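Local coordinates for sulfur oxidation protein soxB (Thermus thermophilus, PDB 2WDD) that probably hydrolyses the sulfur-sulfur bond of a cysteine S-thiosulfonate in the Sox sulfur oxidation pathway, using a two-manganese site, at residues 80-85 against 329-334. Numbering follows the deposited sequence.
Sequences TPLAYL and VRVLPV
L82 and P333 have the closest CA atoms across the contact, 6.8 Å apart, where the short helix 81-85 passes the end of strand 329-333 nearly at right angles (87°), the two axes 8.8 Å apart. The contact is wholly apolar, with no hydrogen bond between the segments. L85 points at the strand and lays both methyls against the proline: CD2 lies 3.5 Å from P333 CA, and CD1 is 3.8 Å from P333 CB, so the leucine fork meets the base of the pyrrolidine ring. One helical turn earlier P81 adds a looser touch, its CB 4.3 Å from P333 CG. L82 takes part through its tip; with CG anti to the backbone N (chi1 -175°), its CD1 extends to V331 CG1 at 3.8 Å, the two side chains crossing about perpendicularly. V331 CG1 also loosely touches L85 CD2. Strand 323-333 is an outermost strand of the mixed sheet that includes 29-34 and 124-129, in the metallophosphoesterase-type domain of this 5'-nucleotidase relative. The helix packs on the sheet face carrying V331 and P333, with A311 of the adjoining strand touching both L85 and V331; L332 points away from the helix, onto helix 104-120. At the helix start, T80 is the N-cap: its OG1 accepts from A83 N at 3.1 Å. The L85 side chain lies about 12 Å from that of the manganese ligand H288.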
loop_
_atom_site.group_PDB
_atom_site.type_symbol
_atom_site.label_atom_id
_atom_site.label_comp_id
_atom_site.label_asym_id
_atom_site.label_seq_id
_atom_site.Cartn_x
_atom_site.Cartn_y
_atom_site.Cartn_z
ATOM N N THR A 80 21.274 -6.794 -7.249
ATOM C CA THR A 80 21.410 -7.094 -5.829
ATOM C C THR A 80 20.045 -7.388 -5.219
ATOM O O THR A 80 19.010 -7.022 -5.780
ATOM C CB THR A 80 22.030 -5.907 -5.095
ATOM O OG1 THR A 80 21.230 -4.741 -5.342
ATOM C CG2 THR A 80 23.455 -5.651 -5.594
ATOM N N PRO A 81 20.031 -7.994 -4.020
ATOM C CA PRO A 81 18.744 -8.238 -3.363
ATOM C C PRO A 81 17.993 -6.925 -3.150
ATOM O O PRO A 81 16.774 -6.877 -3.304
ATOM C CB PRO A 81 19.146 -8.855 -2.021
ATOM C CG PRO A 81 20.452 -9.532 -2.303
ATOM C CD PRO A 81 21.145 -8.724 -3.376
ATOM N N LEU A 82 18.704 -5.846 -2.829
ATOM C CA LEU A 82 18.006 -4.570 -2.652
ATOM C C LEU A 82 17.424 -4.095 -3.983
ATOM O O LEU A 82 16.313 -3.564 -4.015
ATOM C CB LEU A 82 18.914 -3.499 -2.046
ATOM C CG LEU A 82 18.217 -2.171 -1.723
ATOM C CD1 LEU A 82 16.940 -2.405 -0.929
ATOM C CD2 LEU A 82 19.171 -1.246 -0.952
ATOM N N ALA A 83 18.160 -4.283 -5.081
ATOM C CA ALA A 83 17.659 -3.877 -6.391
ATOM C C ALA A 83 16.375 -4.646 -6.721
ATOM O O ALA A 83 15.426 -4.091 -7.273
ATOM C CB ALA A 83 18.716 -4.114 -7.475
ATOM N N TYR A 84 16.354 -5.922 -6.360
ATOM C CA TYR A 84 15.180 -6.781 -6.572
ATOM C C TYR A 84 13.947 -6.199 -5.862
ATOM O O TYR A 84 12.853 -6.172 -6.427
ATOM C CB TYR A 84 15.494 -8.186 -6.039
ATOM C CG TYR A 84 14.317 -9.129 -5.881
ATOM C CD1 TYR A 84 13.346 -9.258 -6.873
ATOM C CD2 TYR A 84 14.221 -9.951 -4.766
ATOM C CE1 TYR A 84 12.290 -10.171 -6.740
ATOM C CE2 TYR A 84 13.166 -10.827 -4.607
ATOM C CZ TYR A 84 12.210 -10.955 -5.598
ATOM O OH TYR A 84 11.167 -11.864 -5.442
ATOM N N LEU A 85 14.121 -5.723 -4.636
ATOM C CA LEU A 85 13.002 -5.135 -3.900
ATOM C C LEU A 85 12.604 -3.766 -4.459
ATOM O O LEU A 85 11.429 -3.398 -4.515
ATOM C CB LEU A 85 13.396 -4.928 -2.432
ATOM C CG LEU A 85 13.066 -6.070 -1.461
ATOM C CD1 LEU A 85 13.736 -7.369 -1.864
ATOM C CD2 LEU A 85 13.453 -5.668 -0.037
ATOM N N VAL A 329 19.906 3.920 8.486
ATOM C CA VAL A 329 18.715 3.296 7.928
ATOM C C VAL A 329 19.147 2.143 7.045
ATOM O O VAL A 329 20.029 2.296 6.190
ATOM C CB VAL A 329 17.921 4.319 7.080
ATOM C CG1 VAL A 329 16.777 3.635 6.334
ATOM C CG2 VAL A 329 17.422 5.483 7.940
ATOM N N ARG A 330 18.527 0.987 7.242
ATOM C CA ARG A 330 18.802 -0.162 6.406
ATOM C C ARG A 330 17.497 -0.830 6.030
ATOM O O ARG A 330 16.702 -1.168 6.896
ATOM C CB ARG A 330 19.704 -1.169 7.116
ATOM C CG ARG A 330 21.119 -0.658 7.341
ATOM C CD ARG A 330 21.866 -0.492 6.024
ATOM N NE ARG A 330 23.264 -0.120 6.247
ATOM C CZ ARG A 330 23.694 1.135 6.293
ATOM N NH1 ARG A 330 22.837 2.131 6.122
ATOM N NH2 ARG A 330 24.979 1.397 6.507
ATOM N N VAL A 331 17.299 -1.032 4.733
ATOM C CA VAL A 331 16.139 -1.756 4.237
ATOM C C VAL A 331 16.560 -3.218 4.233
ATOM O O VAL A 331 17.449 -3.610 3.469
ATOM C CB VAL A 331 15.780 -1.294 2.805
ATOM C CG1 VAL A 331 14.729 -2.245 2.186
ATOM C CG2 VAL A 331 15.276 0.156 2.822
ATOM N N LEU A 332 15.962 -4.018 5.111
ATOM C CA LEU A 332 16.300 -5.442 5.194
ATOM C C LEU A 332 15.311 -6.288 4.392
ATOM O O LEU A 332 14.137 -6.389 4.741
ATOM C CB LEU A 332 16.323 -5.907 6.647
ATOM C CG LEU A 332 17.178 -5.061 7.586
ATOM C CD1 LEU A 332 17.038 -5.565 9.016
ATOM C CD2 LEU A 332 18.644 -5.083 7.137
ATOM N N PRO A 333 15.774 -6.903 3.297
ATOM C CA PRO A 333 14.837 -7.711 2.509
ATOM C C PRO A 333 14.298 -8.924 3.275
ATOM O O PRO A 333 15.054 -9.662 3.915
ATOM C CB PRO A 333 15.678 -8.160 1.298
ATOM C CG PRO A 333 16.878 -7.223 1.283
ATOM C CD PRO A 333 17.132 -6.911 2.730
ATOM N N VAL A 334 12.982 -9.112 3.239
ATOM C CA VAL A 334 12.365 -10.288 3.859
ATOM C C VAL A 334 12.335 -11.390 2.800
ATOM O O VAL A 334 11.415 -11.461 1.974
ATOM C CB VAL A 334 10.949 -9.978 4.389
ATOM C CG1 VAL A 334 10.344 -11.223 5.033
ATOM C CG2 VAL A 334 10.996 -8.852 5.396
#